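Local coordinates for putative polyketide cyclase (Acidithiobacillus ferrooxidans, PDB 3F9S), which is of unknown function but is probably a SnoaL-like polyketide cyclase or a related lyase, at residues 9-14 with 116-121. Sequence-based numbering, arbitrary orientation.
Sequences KEILTQ and YYFDGN
Leu12 reaches from helix 8-21 to two rings of strand 107-118, and its atoms divide the work. CB starts toward the strand, with CG turned opposite the carbonyl carbon and beside the backbone N (chi1 -84°), which brings the branch point to the rim of Phe118: Leu12 CG lies 3.7 Å from Phe118 CZ, near the plane of that ring and therefore at its edge. From there the two methyls part. CD1 reaches Tyr116 CD2 at 3.9 Å and, slightly farther, Tyr116 CB. CD2 also touches Phe118 CZ, at 3.9 Å, but goes over the Tyr116 ring itself, 3.8 Å from its centroid and 29° off the normal, a CH-pi contact that sits toward the CG and CD2 side of the face.

The contact packs the N-terminal helix against the curved sheet, as in the NTF2-like alpha+beta fold of the SnoaL family; residues 9-14 run at 125° to residues 116-118, and Tyr116 and Phe118, two residues apart on the strand, both start out toward the helix. Leu77, Val84 and Leu123 also pack against Leu12. An alanine in its place would probably bare the part of the Tyr116 face under CD2, leave Phe118 CZ without this neighbour and open a gap there. At the far end of the Tyr116 ring, OH is hydrogen-bonded to a bound glycerol, while Phe15 meets the ring nearly at right angles.

One residue earlier on the helix, Ile11 packs against Phe118 and Asn121, at the turn around 119-121. Its CG2 approaches the edge of Phe118, 4.2 Å from Phe118 CE2, and its CD1 sits over the face of the Asn121 amide, 3.3 Å from Asn121 CG, a tight fit. That amide's OD1 is hydrogen-bonded to Ser5 OG, which ties the turn to the segment leading into the helix.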
loop_
_atom_site.group_PDB
_atom_site.type_symbol
_atom_site.label_atom_id
_atom_site.label_comp_id
_atom_site.label_asym_id
_atom_site.label_seq_id
_atom_site.Cartn_x
_atom_site.Cartn_y
_atom_site.Cartn_z
ATOM N N LYS A 9 -5.293 10.701 14.450
ATOM C CA LYS A 9 -3.878 10.621 14.016
ATOM C C LYS A 9 -2.913 10.355 15.176
ATOM O O LYS A 9 -1.981 9.528 15.054
ATOM C CB LYS A 9 -3.451 11.873 13.264
ATOM C CG LYS A 9 -4.124 11.939 11.907
ATOM C CD LYS A 9 -3.584 13.093 11.129
ATOM C CE LYS A 9 -4.283 13.285 9.792
ATOM N NZ LYS A 9 -3.635 14.350 8.981
ATOM N N GLU A 10 -3.161 11.052 16.283
ATOM C CA GLU A 10 -2.349 10.883 17.489
ATOM C C GLU A 10 -2.520 9.454 18.008
ATOM O O GLU A 10 -1.551 8.825 18.415
ATOM C CB GLU A 10 -2.697 11.954 18.531
ATOM C CG GLU A 10 -2.158 13.342 18.140
ATOM C CD GLU A 10 -2.863 14.517 18.815
ATOM O OE1 GLU A 10 -4.063 14.737 18.547
ATOM O OE2 GLU A 10 -2.205 15.270 19.565
ATOM N N ILE A 11 -3.748 8.951 17.962
ATOM C CA ILE A 11 -4.060 7.588 18.397
ATOM C C ILE A 11 -3.284 6.561 17.579
ATOM O O ILE A 11 -2.632 5.695 18.154
ATOM C CB ILE A 11 -5.569 7.314 18.331
ATOM C CG1 ILE A 11 -6.282 8.076 19.441
ATOM C CG2 ILE A 11 -5.865 5.804 18.436
ATOM C CD1 ILE A 11 -7.734 8.225 19.178
ATOM N N LEU A 12 -3.327 6.676 16.252
ATOM C CA LEU A 12 -2.581 5.760 15.371
ATOM C C LEU A 12 -1.108 5.819 15.620
ATOM O O LEU A 12 -0.446 4.790 15.637
ATOM C CB LEU A 12 -2.771 6.056 13.881
ATOM C CG LEU A 12 -3.970 5.497 13.148
ATOM C CD1 LEU A 12 -3.821 5.757 11.634
ATOM C CD2 LEU A 12 -4.152 4.008 13.450
ATOM N N THR A 13 -0.615 7.036 15.783
ATOM C CA THR A 13 0.778 7.246 16.074
ATOM C C THR A 13 1.174 6.514 17.363
ATOM O O THR A 13 2.144 5.757 17.329
ATOM C CB THR A 13 1.145 8.718 16.137
ATOM O OG1 THR A 13 0.732 9.369 14.927
ATOM C CG2 THR A 13 2.676 8.896 16.331
ATOM N N GLN A 14 0.402 6.678 18.439
ATOM C CA GLN A 14 0.726 6.044 19.737
ATOM C C GLN A 14 0.573 4.529 19.650
ATOM O O GLN A 14 1.420 3.787 20.126
ATOM C CB GLN A 14 -0.158 6.574 20.878
ATOM C CG GLN A 14 0.433 6.287 22.266
ATOM C CD GLN A 14 -0.490 6.601 23.444
ATOM O OE1 GLN A 14 -1.717 6.515 23.345
ATOM N NE2 GLN A 14 0.111 6.916 24.582
ATOM N N TYR A 116 -6.620 2.564 8.162
ATOM C CA TYR A 116 -7.152 2.153 9.447
ATOM C C TYR A 116 -8.520 2.731 9.544
ATOM O O TYR A 116 -8.686 3.900 9.259
ATOM C CB TYR A 116 -6.312 2.680 10.600
ATOM C CG TYR A 116 -5.228 1.741 10.960
ATOM C CD1 TYR A 116 -5.551 0.548 11.619
ATOM C CD2 TYR A 116 -3.905 1.996 10.650
ATOM C CE1 TYR A 116 -4.595 -0.353 11.963
ATOM C CE2 TYR A 116 -2.917 1.086 10.992
ATOM C CZ TYR A 116 -3.278 -0.089 11.641
ATOM O OH TYR A 116 -2.348 -1.012 12.022
ATOM N N TYR A 117 -9.475 1.887 9.916
ATOM C CA TYR A 117 -10.845 2.293 10.093
ATOM C C TYR A 117 -11.084 2.431 11.571
ATOM O O TYR A 117 -10.633 1.589 12.358
ATOM C CB TYR A 117 -11.771 1.252 9.473
ATOM C CG TYR A 117 -11.675 1.316 7.987
ATOM C CD1 TYR A 117 -12.390 2.294 7.306
ATOM C CD2 TYR A 117 -10.835 0.460 7.253
ATOM C CE1 TYR A 117 -12.322 2.408 5.935
ATOM C CE2 TYR A 117 -10.764 0.575 5.852
ATOM C CZ TYR A 117 -11.507 1.553 5.221
ATOM O OH TYR A 117 -11.521 1.733 3.859
ATOM N N PHE A 118 -11.877 3.447 11.909
ATOM C CA PHE A 118 -12.146 3.808 13.277
ATOM C C PHE A 118 -13.600 3.735 13.641
ATOM O O PHE A 118 -14.484 3.892 12.805
ATOM C CB PHE A 118 -11.734 5.247 13.532
ATOM C CG PHE A 118 -10.280 5.442 13.652
ATOM C CD1 PHE A 118 -9.479 5.483 12.510
ATOM C CD2 PHE A 118 -9.698 5.635 14.904
ATOM C CE1 PHE A 118 -8.119 5.696 12.627
ATOM C CE2 PHE A 118 -8.348 5.847 15.022
ATOM C CZ PHE A 118 -7.558 5.881 13.878
ATOM N N ASP A 119 -13.813 3.465 14.914
ATOM C CA ASP A 119 -15.128 3.585 15.532
ATOM C C ASP A 119 -14.739 4.365 16.780
ATOM O O ASP A 119 -14.261 3.770 17.743
ATOM C CB ASP A 119 -15.717 2.213 15.818
ATOM C CG ASP A 119 -17.085 2.265 16.462
ATOM O OD1 ASP A 119 -17.540 3.340 16.873
ATOM O OD2 ASP A 119 -17.707 1.192 16.585
ATOM N N GLY A 120 -14.903 5.692 16.736
ATOM C CA GLY A 120 -14.434 6.549 17.816
ATOM C C GLY A 120 -12.916 6.488 17.841
ATOM O O GLY A 120 -12.272 6.652 16.813
ATOM N N ASN A 121 -12.351 6.201 19.009
ATOM C CA ASN A 121 -10.910 6.067 19.179
ATOM C C ASN A 121 -10.385 4.667 18.925
ATOM O O ASN A 121 -9.200 4.456 19.106
ATOM C CB ASN A 121 -10.489 6.483 20.592
ATOM C CG ASN A 121 -10.546 7.961 20.805
ATOM O OD1 ASN A 121 -10.904 8.715 19.902
ATOM N ND2 ASN A 121 -10.142 8.393 21.975
#